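Local coordinates for protein 7beta-hydroxysteroid dehydrogenase (Collinsella aerofaciens ATCC 25986, PDB 5GT9) that reduces the 7-oxo group of 7-oxolithocholate with NADPH to give ursodeoxycholate, acting as a homodimer, at residues Gly146-Pro151 against Arg255-Phe260; Glu182-Gly187 against Asp219-Lys224. All coordinates share one frame; numbering follows the deposited sequence.

Contact 1. Residues Gly146-Pro151 against Arg255-Phe260. With NAP (NADP nicotinamide-adenine-dinucleotide phosphate), chain C.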
ATOM      1  N   GLY B 146       8.672   7.969   3.955  1.00  8.35           N
ATOM      2  CA  GLY B 146       9.874   8.141   4.759  1.00  9.14           C
ATOM      3  C   GLY B 146      10.718   6.903   4.709  1.00  9.40           C
ATOM      4  O   GLY B 146      11.908   6.923   4.978  1.00 10.40           O
ATOM      5  N   ILE B 147      10.080   5.784   4.349  1.00  8.94           N
ATOM      6  CA  ILE B 147      10.807   4.516   4.203  1.00  9.73           C
ATOM      7  C   ILE B 147      11.184   4.255   2.750  1.00  9.90           C
ATOM      8  O   ILE B 147      12.339   3.900   2.472  1.00 10.37           O
ATOM      9  CB  ILE B 147       9.986   3.320   4.741  1.00  9.24           C
ATOM     10  CG1 ILE B 147       9.691   3.515   6.221  1.00 10.06           C
ATOM     11  CG2 ILE B 147      10.761   2.017   4.544  1.00 10.08           C
ATOM     12  CD1 ILE B 147       8.674   2.565   6.789  1.00 11.24           C
ATOM     13  N   SER B 148      10.241   4.517   1.821  1.00  9.06           N
ATOM     14  CA  SER B 148      10.390   4.194   0.449  1.00 11.14           C
ATOM     15  C   SER B 148      11.081   5.228  -0.447  1.00 10.87           C
ATOM     16  O   SER B 148      11.553   4.835  -1.506  1.00 10.64           O
ATOM     17  CB  SER B 148       9.073   3.925  -0.195  1.00 10.27           C
ATOM     18  OG  SER B 148       8.245   5.116  -0.199  1.00 11.07           O
ATOM     19  N   SER B 149      11.068   6.497  -0.024  1.00  9.50           N
ATOM     20  CA  SER B 149      11.305   7.689  -0.826  1.00  9.37           C
ATOM     21  C   SER B 149      10.085   8.035  -1.650  1.00  8.81           C
ATOM     22  O   SER B 149       9.187   7.167  -1.884  1.00  8.67           O
ATOM     23  CB  SER B 149      12.576   7.604  -1.777  1.00  8.55           C
ATOM     24  OG  SER B 149      12.232   6.997  -3.002  1.00  9.47           O
ATOM     25  N   SER B 150      10.000   9.296  -2.059  1.00  9.29           N
ATOM     26  CA  SER B 150       8.830   9.769  -2.845  1.00  8.32           C
ATOM     27  C   SER B 150       9.289  10.538  -4.102  1.00  9.08           C
ATOM     28  O   SER B 150       9.297  11.776  -4.148  1.00  8.18           O
ATOM     29  CB  SER B 150       7.929  10.656  -1.948  1.00  8.10           C
ATOM     30  OG  SER B 150       8.700  11.658  -1.273  1.00  8.43           O
ATOM     31  N   PRO B 151       9.688   9.796  -5.145  1.00  8.89           N
ATOM     32  CA  PRO B 151       9.959  10.398  -6.473  1.00  8.55           C
ATOM     33  C   PRO B 151       8.811  11.312  -6.923  1.00  8.63           C
ATOM     34  O   PRO B 151       7.585  10.944  -6.701  1.00  9.16           O
ATOM     35  CB  PRO B 151      10.064   9.184  -7.379  1.00  8.21           C
ATOM     36  CG  PRO B 151      10.515   8.074  -6.488  1.00  8.41           C
ATOM     37  CD  PRO B 151       9.766   8.338  -5.209  1.00  8.89           C
ATOM     38  N   ARG B 255      12.517   2.638  -7.724  1.00  9.33           N
ATOM     39  CA  ARG B 255      11.970   2.663  -9.115  1.00  9.38           C
ATOM     40  C   ARG B 255      10.480   2.370  -9.090  1.00 10.57           C
ATOM     41  O   ARG B 255       9.677   3.065  -9.791  1.00 10.44           O
ATOM     42  CB  ARG B 255      12.758   1.700 -10.003  1.00  9.35           C
ATOM     43  CG  ARG B 255      14.104   2.191 -10.371  1.00 10.05           C
ATOM     44  CD  ARG B 255      14.793   1.355 -11.438  1.00 11.74           C
ATOM     45  NE  ARG B 255      16.121   1.884 -11.775  1.00 12.24           N
ATOM     46  CZ  ARG B 255      17.293   1.294 -11.470  1.00 14.55           C
ATOM     47  NH1 ARG B 255      17.355   0.121 -10.831  1.00 14.08           N
ATOM     48  NH2 ARG B 255      18.427   1.881 -11.827  1.00 13.38           N
ATOM     49  N   TYR B 256      10.047   1.429  -8.252  1.00  9.11           N
ATOM     50  CA  TYR B 256       8.622   1.140  -8.078  1.00 10.11           C
ATOM     51  C   TYR B 256       7.827   2.348  -7.602  1.00 10.03           C
ATOM     52  O   TYR B 256       6.723   2.623  -8.092  1.00  9.53           O
ATOM     53  CB  TYR B 256       8.390  -0.065  -7.182  1.00 10.95           C
ATOM     54  CG  TYR B 256       6.986  -0.610  -7.185  1.00 12.77           C
ATOM     55  CD1 TYR B 256       6.529  -1.367  -8.259  1.00 14.33           C
ATOM     56  CD2 TYR B 256       6.103  -0.365  -6.127  1.00 14.99           C
ATOM     57  CE1 TYR B 256       5.244  -1.895  -8.286  1.00 16.95           C
ATOM     58  CE2 TYR B 256       4.794  -0.864  -6.172  1.00 16.88           C
ATOM     59  CZ  TYR B 256       4.374  -1.633  -7.241  1.00 19.00           C
ATOM     60  OH  TYR B 256       3.037  -2.139  -7.296  1.00 21.44           O
ATOM     61  N   MET B 257       8.446   3.171  -6.715  1.00  8.59           N
ATOM     62  CA  MET B 257       7.755   4.357  -6.205  1.00  9.95           C
ATOM     63  C   MET B 257       7.606   5.395  -7.269  1.00 10.95           C
ATOM     64  O   MET B 257       6.851   6.313  -7.108  1.00 12.73           O
ATOM     65  CB  MET B 257       8.459   4.969  -4.998  1.00 11.96           C
ATOM     66  CG  MET B 257       8.434   4.112  -3.743  1.00 12.42           C
ATOM     67  SD  MET B 257       6.773   3.629  -3.230  1.00 13.13           S
ATOM     68  CE  MET B 257       5.981   5.201  -3.142  1.00 19.03           C
ATOM     69  N   GLY B 258       8.389   5.297  -8.339  1.00  9.26           N
ATOM     70  CA  GLY B 258       8.291   6.262  -9.446  1.00  9.88           C
ATOM     71  C   GLY B 258       7.298   5.796 -10.499  1.00  9.84           C
ATOM     72  O   GLY B 258       7.189   6.444 -11.527  1.00 10.41           O
ATOM     73  N   SER B 259       6.610   4.667 -10.287  1.00  9.68           N
ATOM     74  CA  SER B 259       5.764   4.052 -11.324  1.00 12.69           C
ATOM     75  C   SER B 259       4.756   4.961 -12.016  1.00 12.69           C
ATOM     76  O   SER B 259       4.346   4.662 -13.164  1.00 12.67           O
ATOM     77  CB  SER B 259       4.913   2.908 -10.700  1.00 14.32           C
ATOM     78  OG  SER B 259       5.742   1.832 -10.413  1.00 17.08           O
ATOM     79  N   PHE B 260       4.203   5.939 -11.319  1.00 14.25           N
ATOM     80  CA  PHE B 260       3.187   6.788 -11.902  1.00 16.05           C
ATOM     81  C   PHE B 260       3.751   7.694 -12.981  1.00 17.95           C
ATOM     82  O   PHE B 260       2.982   8.138 -13.862  1.00 19.08           O
ATOM     83  CB  PHE B 260       2.568   7.712 -10.861  1.00 15.22           C
ATOM     84  CG  PHE B 260       1.888   7.014  -9.725  1.00 16.65           C
ATOM     85  CD1 PHE B 260       1.194   5.841  -9.952  1.00 18.12           C
ATOM     86  CD2 PHE B 260       1.885   7.548  -8.446  1.00 19.21           C
ATOM     87  CE1 PHE B 260       0.531   5.220  -8.925  1.00 20.04           C
ATOM     88  CE2 PHE B 260       1.178   6.916  -7.405  1.00 18.99           C
ATOM     89  CZ  PHE B 260       0.546   5.740  -7.664  1.00 19.89           C
TER
HETATM   90  PA  NAP C 301       1.176  -9.808  -6.979  1.00 17.25           P
HETATM   91  O1A NAP C 301      -0.298  -9.813  -7.206  1.00 17.49           O
HETATM   92  O2A NAP C 301       2.188  -9.426  -8.003  1.00 14.26           O
HETATM   93  O5B NAP C 301       1.763 -11.295  -6.559  1.00 15.22           O
HETATM   94  C5B NAP C 301       0.902 -12.066  -5.759  1.00 13.23           C
HETATM   95  C4B NAP C 301       1.727 -12.840  -4.754  1.00 12.38           C
HETATM   96  O4B NAP C 301       2.429 -13.845  -5.423  1.00 12.29           O
HETATM   97  C3B NAP C 301       2.818 -12.069  -3.967  1.00 13.14           C
HETATM   98  O3B NAP C 301       2.214 -11.322  -2.885  1.00 13.20           O
HETATM   99  C2B NAP C 301       3.709 -13.199  -3.525  1.00 12.23           C
HETATM  100  O2B NAP C 301       3.423 -13.540  -2.144  1.00 11.58           O
HETATM  101  C1B NAP C 301       3.346 -14.372  -4.493  1.00 11.43           C
HETATM  102  N9A NAP C 301       4.578 -14.872  -5.098  1.00 11.35           N
HETATM  103  C8A NAP C 301       5.547 -14.117  -5.684  1.00 11.26           C
HETATM  104  N7A NAP C 301       6.627 -14.866  -5.973  1.00 12.38           N
HETATM  105  C5A NAP C 301       6.289 -16.152  -5.627  1.00 11.77           C
HETATM  106  C6A NAP C 301       7.009 -17.429  -5.643  1.00 12.26           C
HETATM  107  N6A NAP C 301       8.257 -17.457  -6.163  1.00 13.27           N
HETATM  108  N1A NAP C 301       6.334 -18.523  -5.171  1.00 13.00           N
HETATM  109  C2A NAP C 301       5.085 -18.406  -4.673  1.00 11.56           C
HETATM  110  N3A NAP C 301       4.386 -17.262  -4.573  1.00  9.47           N
HETATM  111  C4A NAP C 301       4.974 -16.140  -5.028  1.00 11.58           C
HETATM  112  O3  NAP C 301       1.274  -9.016  -5.611  1.00 22.05           O
HETATM  113  PN  NAP C 301       2.404  -8.068  -4.991  1.00 23.76           P
HETATM  114  O1N NAP C 301       1.532  -6.952  -4.497  1.00 19.98           O
HETATM  115  O2N NAP C 301       3.183  -8.835  -4.009  1.00 21.94           O
HETATM  116  O5D NAP C 301       3.186  -7.311  -6.113  1.00 28.84           O
HETATM  117  C5D NAP C 301       4.482  -7.601  -6.486  1.00 38.14           C
HETATM  118  C4D NAP C 301       4.860  -6.301  -7.174  1.00 33.44           C
HETATM  119  O4D NAP C 301       4.750  -5.166  -6.284  1.00 27.61           O
HETATM  120  C3D NAP C 301       6.291  -6.514  -7.495  1.00 38.85           C
HETATM  121  O3D NAP C 301       6.638  -5.631  -8.576  1.00 47.89           O
HETATM  122  C2D NAP C 301       6.943  -6.108  -6.212  1.00 34.47           C
HETATM  123  O2D NAP C 301       8.138  -5.470  -6.644  1.00 49.37           O
HETATM  124  C1D NAP C 301       5.971  -5.121  -5.557  1.00 27.52           C
HETATM  125  N1N NAP C 301       5.821  -5.319  -4.116  1.00 22.17           N
HETATM  126  C2N NAP C 301       4.633  -5.225  -3.548  1.00 20.62           C
HETATM  127  C3N NAP C 301       4.461  -5.389  -2.181  1.00 19.26           C
HETATM  128  C7N NAP C 301       3.109  -5.315  -1.551  1.00 21.75           C
HETATM  129  O7N NAP C 301       3.039  -5.027  -0.357  1.00 21.70           O
HETATM  130  N7N NAP C 301       1.983  -5.596  -2.267  1.00 21.02           N
HETATM  131  C4N NAP C 301       5.581  -5.580  -1.380  1.00 20.48           C
HETATM  132  C5N NAP C 301       6.822  -5.657  -2.001  1.00 20.29           C
HETATM  133  C6N NAP C 301       6.914  -5.523  -3.354  1.00 23.41           C
HETATM  134  P2B NAP C 301       4.592 -14.294  -1.234  1.00 11.71           P
HETATM  135  O1X NAP C 301       5.715 -13.235  -1.148  1.00 11.73           O
HETATM  136  O2X NAP C 301       5.046 -15.468  -2.027  1.00 11.46           O
HETATM  137  O3X NAP C 301       3.910 -14.538   0.076  1.00 11.44           O
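Met257 lies against Ser148 and Pro151 where the C-terminal arm of this short-chain dehydrogenase, a Rossmann-fold enzyme, packs on the end of helix 145-148 and the loop that follows. The tight part is built round the methionine. Its CG stands anti to the carbonyl carbon (chi1 -67°) and the chain then bends at both following torsions, curling the thioether round Ser148: Met257 CG is 3.6 Å from Ser148 CB, and Met257 SD 3.7 Å from Ser148 OG. Pro151 meets the base of the same side chain, its CD 3.6 Å from Met257 CB and the two side chains crossing at about a right angle.

At the end of the helix, two serines tie the turn together reciprocally. Ser148 OG donates to Ser149 O at 2.8 Å, with the donor tilted 27° from the carbonyl plane, while Ser149 OG donates to Ser148 O at 2.7 Å, in the carbonyl plane and on a lone pair. Ser149 leaves the helix with positive phi.

The looser side is that of the partly exposed Ser149, barely covered by the arm, and Pro151, whose CB stays 4.0 Å from Gly258 CA. Asn197 of the second subunit covers this edge, bonding Met257 O. The arm belongs to the C-terminal region without which the enzyme is inactive, and Tyr256 suggests one reason: it packs on the ribose of an NADP also hydrogen-bonded by Thr17 and Arg40 of the second subunit and by Ser240 of its own chain. C1D of that cofactor sits 4.2 Å above one face of the Tyr256 ring, offset toward its rim.

Contact 2. Residues Glu182-Gly187 against Asp219-Lys224. With NAP (NADP nicotinamide-adenine-dinucleotide phosphate), chain D.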
ATOM      1  N   GLU B 182       6.971   7.249  20.766  1.00 10.72           N
ATOM      2  CA  GLU B 182       6.716   6.332  19.667  1.00 10.45           C
ATOM      3  C   GLU B 182       6.570   7.144  18.370  1.00  9.53           C
ATOM      4  O   GLU B 182       6.094   8.274  18.400  1.00  9.75           O
ATOM      5  CB  GLU B 182       5.397   5.589  19.879  1.00 11.66           C
ATOM      6  CG  GLU B 182       5.090   4.518  18.859  1.00 11.71           C
ATOM      7  CD  GLU B 182       3.665   4.056  18.947  1.00 14.84           C
ATOM      8  OE1 GLU B 182       3.132   3.896  20.084  1.00 13.97           O
ATOM      9  OE2 GLU B 182       3.030   3.920  17.862  1.00 14.15           O
ATOM     10  N   VAL B 183       6.967   6.527  17.268  1.00 10.25           N
ATOM     11  CA  VAL B 183       6.604   7.059  15.935  1.00  8.44           C
ATOM     12  C   VAL B 183       5.699   6.035  15.326  1.00  8.26           C
ATOM     13  O   VAL B 183       6.015   4.828  15.349  1.00  9.97           O
ATOM     14  CB  VAL B 183       7.855   7.390  15.054  1.00  8.69           C
ATOM     15  CG1 VAL B 183       8.909   6.300  15.015  1.00  9.47           C
ATOM     16  CG2 VAL B 183       7.428   7.778  13.646  1.00  8.49           C
ATOM     17  N   ILE B 184       4.623   6.518  14.745  1.00  9.35           N
ATOM     18  CA  ILE B 184       3.712   5.641  13.965  1.00 10.38           C
ATOM     19  C   ILE B 184       3.690   6.126  12.529  1.00 11.12           C
ATOM     20  O   ILE B 184       3.497   7.343  12.249  1.00  9.83           O
ATOM     21  CB  ILE B 184       2.279   5.583  14.562  1.00 13.41           C
ATOM     22  CG1 ILE B 184       1.488   4.464  13.791  1.00 15.63           C
ATOM     23  CG2 ILE B 184       1.601   6.923  14.519  1.00 14.25           C
ATOM     24  CD1 ILE B 184       0.518   3.690  14.614  1.00 17.67           C
ATOM     25  N   THR B 185       3.990   5.179  11.627  1.00 11.78           N
ATOM     26  CA  THR B 185       4.229   5.439  10.203  1.00 11.03           C
ATOM     27  C   THR B 185       2.955   5.017   9.470  1.00 11.42           C
ATOM     28  O   THR B 185       2.550   3.865   9.571  1.00 11.25           O
ATOM     29  CB  THR B 185       5.428   4.635   9.710  1.00 11.95           C
ATOM     30  OG1 THR B 185       6.615   5.155  10.349  1.00 13.24           O
ATOM     31  CG2 THR B 185       5.575   4.734   8.214  1.00 13.70           C
ATOM     32  N   LEU B 186       2.253   6.001   8.888  1.00 11.18           N
ATOM     33  CA  LEU B 186       1.040   5.732   8.152  1.00 12.12           C
ATOM     34  C   LEU B 186       1.257   5.456   6.662  1.00 13.50           C
ATOM     35  O   LEU B 186       2.141   5.998   6.036  1.00 13.19           O
ATOM     36  CB  LEU B 186       0.092   6.947   8.303  1.00 12.71           C
ATOM     37  CG  LEU B 186      -0.275   7.358   9.724  1.00 16.34           C
ATOM     38  CD1 LEU B 186      -1.462   8.318   9.732  1.00 14.48           C
ATOM     39  CD2 LEU B 186      -0.458   6.259  10.698  1.00 16.35           C
ATOM     40  N   GLY B 187       0.390   4.604   6.127  1.00 13.68           N
ATOM     41  CA  GLY B 187       0.142   4.550   4.721  1.00 14.77           C
ATOM     42  C   GLY B 187      -1.143   5.276   4.432  1.00 16.59           C
ATOM     43  O   GLY B 187      -1.603   6.129   5.201  1.00 18.08           O
ATOM     44  N   ASP B 219      -5.614   4.382  17.434  1.00 14.33           N
ATOM     45  CA  ASP B 219      -5.801   3.320  18.421  1.00 13.99           C
ATOM     46  C   ASP B 219      -4.577   2.423  18.456  1.00 12.70           C
ATOM     47  O   ASP B 219      -4.146   2.043  19.537  1.00 12.22           O
ATOM     48  CB  ASP B 219      -7.024   2.417  18.091  1.00 15.46           C
ATOM     49  CG  ASP B 219      -8.365   3.118  18.340  1.00 20.06           C
ATOM     50  OD1 ASP B 219      -8.413   4.129  19.067  1.00 21.21           O
ATOM     51  OD2 ASP B 219      -9.391   2.601  17.807  1.00 19.50           O
ATOM     52  N   GLU B 220      -4.035   2.065  17.298  1.00 11.80           N
ATOM     53  CA  GLU B 220      -2.842   1.190  17.274  1.00 12.11           C
ATOM     54  C   GLU B 220      -1.653   1.893  17.936  1.00 11.86           C
ATOM     55  O   GLU B 220      -0.969   1.319  18.765  1.00 13.71           O
ATOM     56  CB  GLU B 220      -2.507   0.705  15.895  1.00 13.09           C
ATOM     57  CG  GLU B 220      -1.309  -0.222  15.934  1.00 13.61           C
ATOM     58  CD  GLU B 220      -0.961  -0.907  14.634  1.00 16.56           C
ATOM     59  OE1 GLU B 220      -1.571  -0.628  13.573  1.00 16.36           O
ATOM     60  OE2 GLU B 220      -0.016  -1.746  14.704  1.00 17.54           O
ATOM     61  N   ALA B 221      -1.470   3.161  17.619  1.00 12.17           N
ATOM     62  CA  ALA B 221      -0.393   3.909  18.202  1.00 13.05           C
ATOM     63  C   ALA B 221      -0.501   3.893  19.734  1.00 13.24           C
ATOM     64  O   ALA B 221       0.471   3.645  20.416  1.00 14.70           O
ATOM     65  CB  ALA B 221      -0.348   5.318  17.683  1.00 13.71           C
ATOM     66  N   PHE B 222      -1.663   4.161  20.288  1.00 12.29           N
ATOM     67  CA  PHE B 222      -1.729   4.142  21.756  1.00 12.14           C
ATOM     68  C   PHE B 222      -1.602   2.759  22.372  1.00 12.92           C
ATOM     69  O   PHE B 222      -1.137   2.652  23.485  1.00 12.77           O
ATOM     70  CB  PHE B 222      -2.966   4.878  22.266  1.00 12.38           C
ATOM     71  CG  PHE B 222      -2.800   6.357  22.223  1.00 13.08           C
ATOM     72  CD1 PHE B 222      -2.144   7.015  23.239  1.00 13.99           C
ATOM     73  CD2 PHE B 222      -3.308   7.109  21.188  1.00 13.37           C
ATOM     74  CE1 PHE B 222      -1.940   8.388  23.193  1.00 13.43           C
ATOM     75  CE2 PHE B 222      -3.192   8.487  21.172  1.00 13.73           C
ATOM     76  CZ  PHE B 222      -2.493   9.135  22.159  1.00 14.40           C
ATOM     77  N   GLU B 223      -2.074   1.734  21.693  1.00 14.92           N
ATOM     78  CA  GLU B 223      -1.915   0.378  22.144  1.00 16.98           C
ATOM     79  C   GLU B 223      -0.490   0.045  22.375  1.00 17.71           C
ATOM     80  O   GLU B 223      -0.173  -0.690  23.318  1.00 19.73           O
ATOM     81  CB  GLU B 223      -2.487  -0.629  21.129  1.00 21.19           C
ATOM     82  CG  GLU B 223      -3.993  -0.712  21.090  1.00 30.94           C
ATOM     83  CD  GLU B 223      -4.492  -1.535  19.900  1.00 40.26           C
ATOM     84  OE1 GLU B 223      -3.721  -2.425  19.434  1.00 47.49           O
ATOM     85  OE2 GLU B 223      -5.634  -1.269  19.434  1.00 44.13           O
ATOM     86  N   LYS B 224       0.410   0.568  21.519  1.00 14.60           N
ATOM     87  CA  LYS B 224       1.809   0.167  21.496  1.00 16.47           C
ATOM     88  C   LYS B 224       2.753   1.130  22.205  1.00 13.64           C
ATOM     89  O   LYS B 224       3.914   0.810  22.333  1.00 14.51           O
ATOM     90  CB  LYS B 224       2.228  -0.072  20.040  1.00 17.25           C
ATOM     91  CG  LYS B 224       1.459  -1.249  19.487  1.00 17.94           C
ATOM     92  CD  LYS B 224       1.781  -1.721  18.123  1.00 20.00           C
ATOM     93  CE  LYS B 224       0.978  -3.013  17.829  1.00 19.42           C
ATOM     94  NZ  LYS B 224       1.206  -3.407  16.425  1.00 18.88           N
TER
HETATM   95  PA  NAP D 301      -4.613  15.461   8.243  1.00 17.62           P
HETATM   96  O1A NAP D 301      -4.741  14.199   9.058  1.00 16.71           O
HETATM   97  O2A NAP D 301      -5.878  16.173   7.873  1.00 19.30           O
HETATM   98  O5B NAP D 301      -3.722  16.529   9.052  1.00 14.75           O
HETATM   99  C5B NAP D 301      -4.225  17.069  10.255  1.00 16.25           C
HETATM  100  C4B NAP D 301      -4.260  18.593  10.209  1.00 16.58           C
HETATM  101  O4B NAP D 301      -2.987  19.195  10.318  1.00 14.75           O
HETATM  102  C3B NAP D 301      -4.857  19.118   8.929  1.00 16.37           C
HETATM  103  O3B NAP D 301      -6.255  18.933   8.930  1.00 18.13           O
HETATM  104  C2B NAP D 301      -4.370  20.543   8.921  1.00 15.05           C
HETATM  105  O2B NAP D 301      -5.482  21.406   9.292  1.00 15.83           O
HETATM  106  C1B NAP D 301      -3.189  20.514   9.901  1.00 14.11           C
HETATM  107  N9A NAP D 301      -2.085  21.158   9.220  1.00 14.93           N
HETATM  108  C8A NAP D 301      -1.577  20.885   7.966  1.00 13.78           C
HETATM  109  N7A NAP D 301      -0.612  21.757   7.679  1.00 13.60           N
HETATM  110  C5A NAP D 301      -0.463  22.586   8.706  1.00 14.34           C
HETATM  111  C6A NAP D 301       0.316  23.748   8.978  1.00 15.91           C
HETATM  112  N6A NAP D 301       1.279  24.206   8.096  1.00 16.08           N
HETATM  113  N1A NAP D 301       0.165  24.288  10.181  1.00 15.50           N
HETATM  114  C2A NAP D 301      -0.744  23.865  11.103  1.00 15.17           C
HETATM  115  N3A NAP D 301      -1.512  22.823  10.898  1.00 14.07           N
HETATM  116  C4A NAP D 301      -1.423  22.168   9.730  1.00 13.82           C
HETATM  117  O3  NAP D 301      -3.647  15.464   6.949  1.00 17.49           O
HETATM  118  PN  NAP D 301      -2.868  14.285   6.200  1.00 17.00           P
HETATM  119  O1N NAP D 301      -2.306  14.894   4.908  1.00 16.11           O
HETATM  120  O2N NAP D 301      -3.798  13.091   6.180  1.00 17.01           O
HETATM  121  O5D NAP D 301      -1.569  14.093   7.123  1.00 18.72           O
HETATM  122  C5D NAP D 301      -1.687  13.662   8.481  1.00 17.83           C
HETATM  123  C4D NAP D 301      -0.416  12.867   8.806  1.00 15.78           C
HETATM  124  O4D NAP D 301      -0.563  11.527   8.310  1.00 16.03           O
HETATM  125  C3D NAP D 301       0.852  13.424   8.196  1.00 15.46           C
HETATM  126  O3D NAP D 301       1.911  13.400   9.132  1.00 13.60           O
HETATM  127  C2D NAP D 301       1.121  12.529   7.013  1.00 15.12           C
HETATM  128  O2D NAP D 301       2.477  12.481   6.592  1.00 14.60           O
HETATM  129  C1D NAP D 301       0.553  11.186   7.490  1.00 14.71           C
HETATM  130  N1N NAP D 301       0.156  10.352   6.335  1.00 16.67           N
HETATM  131  C2N NAP D 301      -1.111  10.460   5.852  1.00 17.31           C
HETATM  132  C3N NAP D 301      -1.494   9.724   4.747  1.00 16.17           C
HETATM  133  C7N NAP D 301      -2.874   9.773   4.195  1.00 18.57           C
HETATM  134  O7N NAP D 301      -3.132   8.904   3.390  1.00 21.63           O
HETATM  135  N7N NAP D 301      -3.821  10.652   4.654  1.00 19.30           N
HETATM  136  C4N NAP D 301      -0.584   8.844   4.183  1.00 16.50           C
HETATM  137  C5N NAP D 301       0.677   8.687   4.734  1.00 17.12           C
HETATM  138  C6N NAP D 301       1.043   9.512   5.805  1.00 17.27           C
HETATM  139  P2B NAP D 301      -5.426  23.019   8.970  1.00 15.65           P
HETATM  140  O1X NAP D 301      -6.666  23.622   9.645  1.00 17.24           O
HETATM  141  O2X NAP D 301      -4.211  23.620   9.478  1.00 16.48           O
HETATM  142  O3X NAP D 301      -5.622  23.086   7.460  1.00 16.80           O
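Ile184 and Glu182, alternate residues of strand 179-186 in the parallel Rossmann sheet, both face Ala221 of helix 214-224, which runs nearly antiparallel to the strand (151°) with the segment axes 9.1 Å apart. Apolar contact comes from Ile184: CG1 lies anti to the backbone N (chi1 -171°) and carries CD1 to 3.6 Å from Ala221 CB, while Val231 of the neighbouring strand also touches Ile184. The small side chain of Ala221 is consistent with the close approach of helix and strand.

Polar contact is left to Glu182, whose extended chain rises beside the helix and brings OE1 up to Ala221 O. OE2 lies against the backbone, 3.4 Å from Ala221 CA, buried and with no polar partner in the model. Replacing Glu182 by an alanine would probably leave a gap under the helix and take from Ala221 O its carboxyl neighbour.

The charged pair belongs to the helix itself: Lys224 NZ bonds Glu220 OE2 at 2.7 Å on the anti side, and Lys238 forms a second salt bridge to the same oxygen.

The 2.7 Å between Glu182 OE1 and Ala221 O, in a buried setting, suggests that this carboxyl group probably carries a proton.

Contact 2 belongs to the core of the nucleotide-binding fold, its centre about 10 Å from the chain centre, and joins the last strand but one of the sheet to a helix packed on it. Contact 1, centred about 20 Å from that point, is peripheral yet largely buried, beside the second subunit, where two helical ends meet. They share no helix or strand, and contact 2 is nested within the loop closed by contact 1; Ile147 CD1 packs on Thr185 CG2 at 4.0 Å. Different cofactors adjoin them: Leu186 and Gly187 line the nicotinamide of one NADP, whereas Tyr256 reaches the other. A methionine, a proline and a serine make contact 1; contact 2 instead buries a carboxyl group beside aliphatic carbon.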